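Local coordinates for serine racemase (PDB 4ECL), which belongs to the alanine racemase family and pairs an N-terminal TIM-type barrel with a C-terminal domain built largely of beta-strands, at residues I11-V20 with V49-V58; V222-T231 with P347-N358. One frame throughout, in Å; residues are numbered along the deposited sequence.

Interaction 1: I11-V20 with V49-V58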
loop_
_atom_site.group_PDB
_atom_site.type_symbol
_atom_site.label_atom_id
_atom_site.label_comp_id
_atom_site.label_asym_id
_atom_site.label_seq_id
_atom_site.Cartn_x
_atom_site.Cartn_y
_atom_site.Cartn_z
ATOM N N ILE A 11 -5.594 -11.779 12.764
ATOM C CA ILE A 11 -4.892 -11.136 13.875
ATOM C C ILE A 11 -5.004 -11.996 15.132
ATOM O O ILE A 11 -6.099 -12.159 15.686
ATOM C CB ILE A 11 -5.487 -9.745 14.165
ATOM C CG1 ILE A 11 -5.412 -8.865 12.922
ATOM C CG2 ILE A 11 -4.746 -9.070 15.304
ATOM C CD1 ILE A 11 -4.004 -8.684 12.399
ATOM N N ASN A 12 -3.879 -12.562 15.570
ATOM C CA ASN A 12 -3.895 -13.443 16.735
ATOM C C ASN A 12 -3.851 -12.612 18.020
ATOM O O ASN A 12 -2.770 -12.232 18.499
ATOM C CB ASN A 12 -2.739 -14.448 16.690
ATOM C CG ASN A 12 -2.849 -15.524 17.788
ATOM O OD1 ASN A 12 -3.405 -15.277 18.856
ATOM N ND2 ASN A 12 -2.333 -16.721 17.512
ATOM N N LEU A 13 -5.028 -12.331 18.571
ATOM C CA LEU A 13 -5.134 -11.474 19.749
ATOM C C LEU A 13 -4.483 -12.094 20.990
ATOM O O LEU A 13 -3.959 -11.389 21.847
ATOM C CB LEU A 13 -6.596 -11.112 20.020
ATOM C CG LEU A 13 -7.186 -10.125 19.019
ATOM C CD1 LEU A 13 -8.549 -9.664 19.494
ATOM C CD2 LEU A 13 -6.260 -8.928 18.773
ATOM N N ASN A 14 -4.517 -13.415 21.083
ATOM C CA ASN A 14 -3.837 -14.093 22.165
ATOM C C ASN A 14 -2.347 -13.839 22.105
ATOM O O ASN A 14 -1.721 -13.592 23.123
ATOM C CB ASN A 14 -4.116 -15.595 22.133
ATOM C CG ASN A 14 -5.323 -15.967 22.953
ATOM O OD1 ASN A 14 -5.209 -16.261 24.146
ATOM N ND2 ASN A 14 -6.494 -15.936 22.330
ATOM N N ASN A 15 -1.787 -13.894 20.904
ATOM C CA ASN A 15 -0.370 -13.647 20.729
ATOM C C ASN A 15 -0.009 -12.200 21.064
ATOM O O ASN A 15 1.054 -11.933 21.628
ATOM C CB ASN A 15 0.050 -13.978 19.304
ATOM C CG ASN A 15 0.504 -15.405 19.152
ATOM O OD1 ASN A 15 0.441 -16.198 20.100
ATOM N ND2 ASN A 15 0.972 -15.750 17.952
ATOM N N LEU A 16 -0.901 -11.275 20.715
ATOM C CA LEU A 16 -0.701 -9.853 20.994
ATOM C C LEU A 16 -0.662 -9.587 22.496
ATOM O O LEU A 16 0.174 -8.823 22.978
ATOM C CB LEU A 16 -1.813 -9.018 20.357
ATOM C CG LEU A 16 -1.815 -7.502 20.603
ATOM C CD1 LEU A 16 -0.608 -6.822 19.978
ATOM C CD2 LEU A 16 -3.098 -6.889 20.061
ATOM N N GLU A 17 -1.589 -10.213 23.217
ATOM C CA GLU A 17 -1.673 -10.113 24.667
ATOM C C GLU A 17 -0.427 -10.707 25.312
ATOM O O GLU A 17 0.075 -10.188 26.310
ATOM C CB GLU A 17 -2.918 -10.854 25.157
ATOM C CG GLU A 17 -3.231 -10.704 26.638
ATOM C CD GLU A 17 -4.464 -11.499 27.025
ATOM O OE1 GLU A 17 -4.872 -12.365 26.227
ATOM O OE2 GLU A 17 -5.035 -11.253 28.107
ATOM N N HIS A 18 0.060 -11.814 24.758
ATOM C CA HIS A 18 1.294 -12.411 25.256
ATOM C C HIS A 18 2.433 -11.422 25.101
ATOM O O HIS A 18 3.253 -11.258 26.005
ATOM C CB HIS A 18 1.634 -13.710 24.518
ATOM C CG HIS A 18 3.032 -14.190 24.762
ATOM N ND1 HIS A 18 3.354 -15.063 25.782
ATOM C CD2 HIS A 18 4.197 -13.908 24.129
ATOM C CE1 HIS A 18 4.654 -15.298 25.764
ATOM N NE2 HIS A 18 5.189 -14.616 24.769
ATOM N N ASN A 19 2.484 -10.756 23.953
ATOM C CA ASN A 19 3.538 -9.769 23.720
ATOM C C ASN A 19 3.496 -8.609 24.705
ATOM O O ASN A 19 4.534 -8.212 25.243
ATOM C CB ASN A 19 3.500 -9.258 22.272
ATOM C CG ASN A 19 3.801 -10.357 21.276
ATOM O OD1 ASN A 19 4.376 -11.390 21.638
ATOM N ND2 ASN A 19 3.415 -10.149 20.015
ATOM N N VAL A 20 2.300 -8.075 24.942
ATOM C CA VAL A 20 2.129 -6.975 25.889
ATOM C C VAL A 20 2.659 -7.344 27.272
ATOM O O VAL A 20 3.388 -6.568 27.903
ATOM C CB VAL A 20 0.661 -6.533 25.982
ATOM C CG1 VAL A 20 0.419 -5.728 27.243
ATOM C CG2 VAL A 20 0.271 -5.715 24.745
ATOM N N VAL A 49 -6.750 -3.711 16.705
ATOM C CA VAL A 49 -5.642 -3.795 17.637
ATOM C C VAL A 49 -5.795 -2.876 18.845
ATOM O O VAL A 49 -5.662 -3.315 19.991
ATOM C CB VAL A 49 -4.308 -3.539 16.934
ATOM C CG1 VAL A 49 -3.199 -3.272 17.956
ATOM C CG2 VAL A 49 -3.968 -4.713 16.056
ATOM N N THR A 50 -6.091 -1.608 18.592
ATOM C CA THR A 50 -6.121 -0.612 19.656
ATOM C C THR A 50 -7.247 -0.834 20.668
ATOM O O THR A 50 -7.033 -0.689 21.875
ATOM C CB THR A 50 -6.163 0.834 19.099
ATOM O OG1 THR A 50 -5.187 0.983 18.059
ATOM C CG2 THR A 50 -5.846 1.827 20.192
ATOM N N THR A 51 -8.437 -1.196 20.201
ATOM C CA THR A 51 -9.518 -1.489 21.143
ATOM C C THR A 51 -9.139 -2.665 22.059
ATOM O O THR A 51 -9.396 -2.639 23.270
ATOM C CB THR A 51 -10.851 -1.776 20.430
ATOM O OG1 THR A 51 -10.669 -2.854 19.514
ATOM C CG2 THR A 51 -11.323 -0.548 19.661
ATOM N N TYR A 52 -8.500 -3.684 21.484
ATOM C CA TYR A 52 -8.074 -4.833 22.277
ATOM C C TYR A 52 -6.953 -4.450 23.259
ATOM O O TYR A 52 -6.958 -4.877 24.419
ATOM C CB TYR A 52 -7.641 -6.006 21.382
ATOM C CG TYR A 52 -7.377 -7.283 22.157
ATOM C CD1 TYR A 52 -8.430 -8.070 22.607
ATOM C CD2 TYR A 52 -6.076 -7.694 22.456
ATOM C CE1 TYR A 52 -8.201 -9.229 23.319
ATOM C CE2 TYR A 52 -5.839 -8.859 23.174
ATOM C CZ TYR A 52 -6.908 -9.619 23.600
ATOM O OH TYR A 52 -6.699 -10.779 24.310
ATOM N N LEU A 53 -6.002 -3.645 22.794
ATOM C CA LEU A 53 -4.918 -3.183 23.657
ATOM C C LEU A 53 -5.449 -2.437 24.869
ATOM O O LEU A 53 -5.005 -2.672 25.998
ATOM C CB LEU A 53 -3.948 -2.295 22.890
ATOM C CG LEU A 53 -3.095 -3.037 21.863
ATOM C CD1 LEU A 53 -2.146 -2.075 21.138
ATOM C CD2 LEU A 53 -2.344 -4.190 22.527
ATOM N N GLU A 54 -6.392 -1.529 24.637
ATOM C CA GLU A 54 -7.024 -0.819 25.743
ATOM C C GLU A 54 -7.799 -1.789 26.637
ATOM O O GLU A 54 -7.847 -1.625 27.859
ATOM C CB GLU A 54 -7.936 0.297 25.237
ATOM C CG GLU A 54 -8.506 1.161 26.349
ATOM C CD GLU A 54 -9.048 2.493 25.841
ATOM O OE1 GLU A 54 -8.321 3.506 25.920
ATOM O OE2 GLU A 54 -10.202 2.531 25.374
ATOM N N GLN A 55 -8.401 -2.806 26.032
ATOM C CA GLN A 55 -9.150 -3.777 26.816
ATOM C C GLN A 55 -8.226 -4.490 27.796
ATOM O O GLN A 55 -8.577 -4.695 28.960
ATOM C CB GLN A 55 -9.852 -4.788 25.909
ATOM C CG GLN A 55 -10.696 -5.816 26.661
ATOM C CD GLN A 55 -11.230 -6.902 25.747
ATOM O OE1 GLN A 55 -11.796 -6.617 24.692
ATOM N NE2 GLN A 55 -11.038 -8.154 26.140
ATOM N N ILE A 56 -7.032 -4.846 27.334
ATOM C CA ILE A 56 -6.121 -5.591 28.187
ATOM C C ILE A 56 -5.262 -4.716 29.098
ATOM O O ILE A 56 -4.409 -5.227 29.823
ATOM C CB ILE A 56 -5.252 -6.580 27.391
ATOM C CG1 ILE A 56 -4.361 -5.855 26.394
ATOM C CG2 ILE A 56 -6.144 -7.580 26.669
ATOM C CD1 ILE A 56 -3.267 -6.741 25.830
ATOM N N GLY A 57 -5.497 -3.405 29.069
ATOM C CA GLY A 57 -4.904 -2.517 30.055
ATOM C C GLY A 57 -3.809 -1.584 29.576
ATOM O O GLY A 57 -3.262 -0.830 30.378
ATOM N N VAL A 58 -3.462 -1.630 28.293
ATOM C CA VAL A 58 -2.557 -0.623 27.741
ATOM C C VAL A 58 -3.259 0.722 27.860
ATOM O O VAL A 58 -4.427 0.848 27.489
ATOM C CB VAL A 58 -2.219 -0.905 26.267
ATOM C CG1 VAL A 58 -1.420 0.247 25.662
ATOM C CG2 VAL A 58 -1.473 -2.233 26.129
#
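Leu-16, Val-20 and Leu-53 form the apolar centre where two helices pack in the TIM-type barrel domain, a worked example of branched side chains knitting together a helix pair. The two segments cross at -51°, with their axes 10.7 Å apart at closest approach. Leu-53 CD2 touches both partners: it lies 3.7 Å from Leu-16 CD2 and 3.8 Å from Val-20 CG2. Strands 32-36 and 60-63 lie behind it, with Ala-35 and Phe-61 in contact with Leu-53. Toward the later ends of the segments, Val-20 meets Ile-56 tip to tip, while Val-20 CG1 touches Val-58 CG2. Just there a Schellman motif at Gly-57 ends helix 46-55.

Tyr-52 leads outward. Its CG is anti to the backbone N (chi1 -172°), which carries the ring across to helix 13-25. Leu-13 CD1 sits over one face in a CH-pi contact, 3.9 Å from the ring centroid, and Ile-56 CG2 of its own segment covers the opposite face. At the polar edge Glu-17 CB lies beside the ring, near its plane, and the chain, extended beyond CG, brings the carboxylate to the hydroxyl. The carboxylate stands almost perpendicular to the ring, and Tyr-52 OH gives a weak hydrogen bond of 3.1 Å to Glu-17 OE1.

Interaction 2: V222-T231 with P347-N358. With SO4 (sulfate ion), chain G.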
loop_
_atom_site.group_PDB
_atom_site.type_symbol
_atom_site.label_atom_id
_atom_site.label_comp_id
_atom_site.label_asym_id
_atom_site.label_seq_id
_atom_site.Cartn_x
_atom_site.Cartn_y
_atom_site.Cartn_z
ATOM N N VAL A 222 7.367 -2.707 16.320
ATOM C CA VAL A 222 7.488 -4.063 15.783
ATOM C C VAL A 222 7.465 -5.161 16.849
ATOM O O VAL A 222 6.878 -6.216 16.623
ATOM C CB VAL A 222 8.740 -4.244 14.887
ATOM C CG1 VAL A 222 8.613 -3.421 13.623
ATOM C CG2 VAL A 222 10.030 -3.886 15.661
ATOM N N ALA A 223 8.086 -4.917 18.006
ATOM C CA ALA A 223 8.125 -5.930 19.058
ATOM C C ALA A 223 6.717 -6.275 19.520
ATOM O O ALA A 223 6.413 -7.437 19.805
ATOM C CB ALA A 223 8.987 -5.466 20.253
ATOM N N LEU A 224 5.858 -5.266 19.598
ATOM C CA LEU A 224 4.487 -5.488 20.030
ATOM C C LEU A 224 3.780 -6.471 19.088
ATOM O O LEU A 224 2.920 -7.255 19.507
ATOM C CB LEU A 224 3.744 -4.161 20.065
ATOM C CG LEU A 224 2.278 -4.176 20.481
ATOM C CD1 LEU A 224 2.160 -4.463 21.944
ATOM C CD2 LEU A 224 1.589 -2.860 20.127
ATOM N N TYR A 225 4.170 -6.443 17.822
ATOM C CA TYR A 225 3.525 -7.274 16.807
ATOM C C TYR A 225 4.241 -8.611 16.609
ATOM O O TYR A 225 3.861 -9.426 15.765
ATOM C CB TYR A 225 3.392 -6.488 15.496
ATOM C CG TYR A 225 2.641 -5.188 15.695
ATOM C CD1 TYR A 225 1.293 -5.193 16.038
ATOM C CD2 TYR A 225 3.278 -3.963 15.568
ATOM C CE1 TYR A 225 0.593 -4.015 16.234
ATOM C CE2 TYR A 225 2.587 -2.773 15.761
ATOM C CZ TYR A 225 1.244 -2.810 16.095
ATOM O OH TYR A 225 0.545 -1.637 16.301
ATOM N N GLY A 226 5.284 -8.831 17.397
ATOM C CA GLY A 226 5.911 -10.140 17.478
ATOM C C GLY A 226 6.797 -10.439 16.294
ATOM O O GLY A 226 7.075 -11.597 15.971
ATOM N N VAL A 227 7.240 -9.383 15.632
ATOM C CA VAL A 227 8.137 -9.520 14.505
ATOM C C VAL A 227 9.348 -8.640 14.769
ATOM O O VAL A 227 9.218 -7.560 15.354
ATOM C CB VAL A 227 7.432 -9.078 13.224
ATOM C CG1 VAL A 227 6.371 -10.088 12.848
ATOM C CG2 VAL A 227 6.779 -7.723 13.432
ATOM N N LEU A 228 10.531 -9.090 14.374
ATOM C CA LEU A 228 11.679 -8.199 14.435
ATOM C C LEU A 228 12.107 -7.753 13.036
ATOM O O LEU A 228 12.257 -8.580 12.137
ATOM C CB LEU A 228 12.832 -8.816 15.231
ATOM C CG LEU A 228 12.548 -8.946 16.732
ATOM C CD1 LEU A 228 13.848 -9.163 17.496
ATOM C CD2 LEU A 228 11.794 -7.728 17.281
ATOM N N SER A 229 12.293 -6.442 12.881
ATOM C CA SER A 229 12.536 -5.769 11.590
ATOM C C SER A 229 13.371 -6.554 10.567
ATOM O O SER A 229 13.198 -6.387 9.350
ATOM C CB SER A 229 13.155 -4.379 11.819
ATOM O OG SER A 229 12.263 -3.515 12.509
ATOM N N SER A 230 14.270 -7.395 11.075
ATOM C CA SER A 230 15.050 -8.307 10.250
ATOM C C SER A 230 15.288 -9.621 10.986
ATOM O O SER A 230 14.727 -9.858 12.060
ATOM C CB SER A 230 16.392 -7.680 9.862
ATOM O OG SER A 230 16.205 -6.557 9.015
ATOM N N THR A 231 16.132 -10.461 10.399
ATOM C CA THR A 231 16.490 -11.753 10.976
ATOM C C THR A 231 17.947 -12.069 10.637
ATOM O O THR A 231 18.352 -11.922 9.484
ATOM C CB THR A 231 15.572 -12.884 10.434
ATOM O OG1 THR A 231 15.270 -12.656 9.049
ATOM C CG2 THR A 231 14.270 -12.951 11.225
ATOM N N PRO A 347 9.208 -11.592 8.787
ATOM C CA PRO A 347 10.583 -11.229 8.419
ATOM C C PRO A 347 11.159 -11.994 7.220
ATOM O O PRO A 347 11.882 -11.378 6.431
ATOM C CB PRO A 347 11.383 -11.526 9.695
ATOM C CG PRO A 347 10.403 -11.342 10.787
ATOM C CD PRO A 347 9.077 -11.820 10.239
HETATM N N MSE A 348 10.841 -13.279 7.074
HETATM C CA MSE A 348 11.317 -14.055 5.934
HETATM C C MSE A 348 10.790 -13.468 4.614
HETATM O O MSE A 348 11.510 -13.386 3.604
HETATM C CB MSE A 348 10.869 -15.531 6.059
HETATM C CG MSE A 348 11.593 -16.331 7.146
HETATM SE SE MSE A 348 10.630 -17.975 7.671
HETATM C CE MSE A 348 10.921 -19.043 6.063
ATOM N N VAL A 349 9.523 -13.072 4.623
ATOM C CA VAL A 349 8.898 -12.548 3.426
ATOM C C VAL A 349 9.514 -11.192 3.104
ATOM O O VAL A 349 9.757 -10.883 1.944
ATOM C CB VAL A 349 7.353 -12.459 3.570
ATOM C CG1 VAL A 349 6.722 -11.721 2.394
ATOM C CG2 VAL A 349 6.752 -13.860 3.679
ATOM N N ALA A 350 9.796 -10.405 4.146
ATOM C CA ALA A 350 10.354 -9.083 3.961
ATOM C C ALA A 350 11.772 -9.211 3.414
ATOM O O ALA A 350 12.179 -8.448 2.545
ATOM C CB ALA A 350 10.330 -8.309 5.263
ATOM N N GLU A 351 12.523 -10.193 3.901
ATOM C CA GLU A 351 13.855 -10.419 3.358
ATOM C C GLU A 351 13.775 -10.797 1.872
ATOM O O GLU A 351 14.557 -10.308 1.061
ATOM C CB GLU A 351 14.598 -11.478 4.165
ATOM C CG GLU A 351 16.022 -11.732 3.706
ATOM C CD GLU A 351 16.788 -12.653 4.651
ATOM O OE1 GLU A 351 16.844 -12.352 5.868
ATOM O OE2 GLU A 351 17.333 -13.680 4.179
ATOM N N SER A 352 12.809 -11.646 1.519
ATOM C CA SER A 352 12.625 -12.080 0.136
ATOM C C SER A 352 12.240 -10.920 -0.753
ATOM O O SER A 352 12.559 -10.917 -1.939
ATOM C CB SER A 352 11.526 -13.148 0.035
ATOM O OG SER A 352 11.897 -14.356 0.666
ATOM N N ALA A 353 11.533 -9.948 -0.179
ATOM C CA ALA A 353 11.068 -8.785 -0.928
ATOM C C ALA A 353 12.117 -7.680 -0.929
ATOM O O ALA A 353 11.854 -6.574 -1.412
ATOM C CB ALA A 353 9.761 -8.268 -0.349
ATOM N N GLU A 354 13.295 -7.995 -0.389
ATOM C CA GLU A 354 14.380 -7.026 -0.233
ATOM C C GLU A 354 13.904 -5.774 0.496
ATOM O O GLU A 354 14.194 -4.645 0.103
ATOM C CB GLU A 354 15.011 -6.685 -1.582
ATOM C CG GLU A 354 15.850 -7.820 -2.134
ATOM C CD GLU A 354 16.670 -7.409 -3.333
ATOM O OE1 GLU A 354 16.193 -6.562 -4.121
ATOM O OE2 GLU A 354 17.798 -7.930 -3.484
ATOM N N SER A 355 13.173 -6.001 1.577
ATOM C CA SER A 355 12.530 -4.931 2.310
ATOM C C SER A 355 12.759 -5.163 3.799
ATOM O O SER A 355 13.682 -5.874 4.195
ATOM C CB SER A 355 11.036 -4.921 1.970
ATOM O OG SER A 355 10.297 -4.041 2.795
ATOM N N ILE A 356 11.930 -4.549 4.626
ATOM C CA ILE A 356 11.990 -4.780 6.051
ATOM C C ILE A 356 10.579 -4.946 6.541
ATOM O O ILE A 356 9.637 -4.466 5.917
ATOM C CB ILE A 356 12.619 -3.594 6.822
ATOM C CG1 ILE A 356 11.920 -2.288 6.452
ATOM C CG2 ILE A 356 14.117 -3.510 6.581
ATOM C CD1 ILE A 356 12.134 -1.198 7.478
ATOM N N THR A 357 10.448 -5.606 7.680
ATOM C CA THR A 357 9.152 -5.945 8.236
ATOM C C THR A 357 8.231 -4.746 8.336
ATOM O O THR A 357 7.052 -4.839 8.011
ATOM C CB THR A 357 9.331 -6.551 9.636
ATOM O OG1 THR A 357 9.831 -7.888 9.502
ATOM C CG2 THR A 357 8.008 -6.587 10.368
ATOM N N ASN A 358 8.789 -3.615 8.773
ATOM C CA ASN A 358 8.014 -2.406 9.020
ATOM C C ASN A 358 7.284 -2.004 7.745
ATOM O O ASN A 358 6.115 -1.624 7.773
ATOM C CB ASN A 358 8.924 -1.243 9.492
ATOM C CG ASN A 358 9.724 -1.576 10.755
ATOM O OD1 ASN A 358 9.729 -0.802 11.725
ATOM N ND2 ASN A 358 10.416 -2.719 10.746
HETATM S S SO4 G . 9.680 0.375 16.368
HETATM O O1 SO4 G . 9.410 1.815 16.283
HETATM O O2 SO4 G . 9.390 -0.088 17.725
HETATM O O3 SO4 G . 8.814 -0.303 15.407
HETATM O O4 SO4 G . 11.073 0.118 16.019
HETATM O O HOH W 1 11.922 -0.802 13.905
#
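Thr-357, the first residue of a helix, meets Val-227, Leu-228 and Ser-229, one side chain in a contact between the loop after strand 217-220 and the start of helix 357-362. Its CB rests 3.8 Å from Ser-229 CA. At the branch OG1 faces the backbone, 3.6 Å from Leu-228 O, and is buried without a hydrogen-bond partner in the model. CG2 takes the arm anti to the backbone N and presses on Val-227 CG2 at 3.5 Å, tighter than usual for two carbons. From the backbone, Thr-357 N gives a weak but nearly straight hydrogen bond (177°) to Ser-229 O.

The next residue makes the stronger polar link: Asn-358 ND2 donates to Ser-229 OG at 2.7 Å, with the hydroxyl close to the amide plane. A water accepts from Ser-229 OG and donates to Asn-358 OD1 and sulfate O4, so both ends of the amide have a partner, although residues 229-231 are poorly ordered. At the other end of the contact, Pro-347 CB abuts Thr-231 CG2 at 3.6 Å.

The sulfate accepts from Val-222 N and is also held by Gly-221 N, Ser-204 OG and Tyr-42 OH, consistent with the cofactor-phosphate site of alanine racemases. The loop follows strand 217-220, with helix 204-209 against Leu-228 and helix 38-42 against Val-222, while Tyr-284 of the second subunit packs on Asn-358 of helix 357-362.

Overall arrangement
The two contacts show how chemistry follows location. Interaction 1 is a buried helix pair within the barrel domain, held by aliphatic contacts, with its single polar link at the edge. Interaction 2 is only partly buried and joins the loop after a barrel strand to helix 346-352 and the start of helix 357-362; it relies more on hydrogen bonds, water and a bound anion, and it also meets the second subunit. No helix or strand is common to both, yet they touch through helix 13-25: Asn-19 ND2 probably donates to Leu-224 O, and Val-20 packs on Leu-224, a residue that takes no part in the contact with segment 347-358.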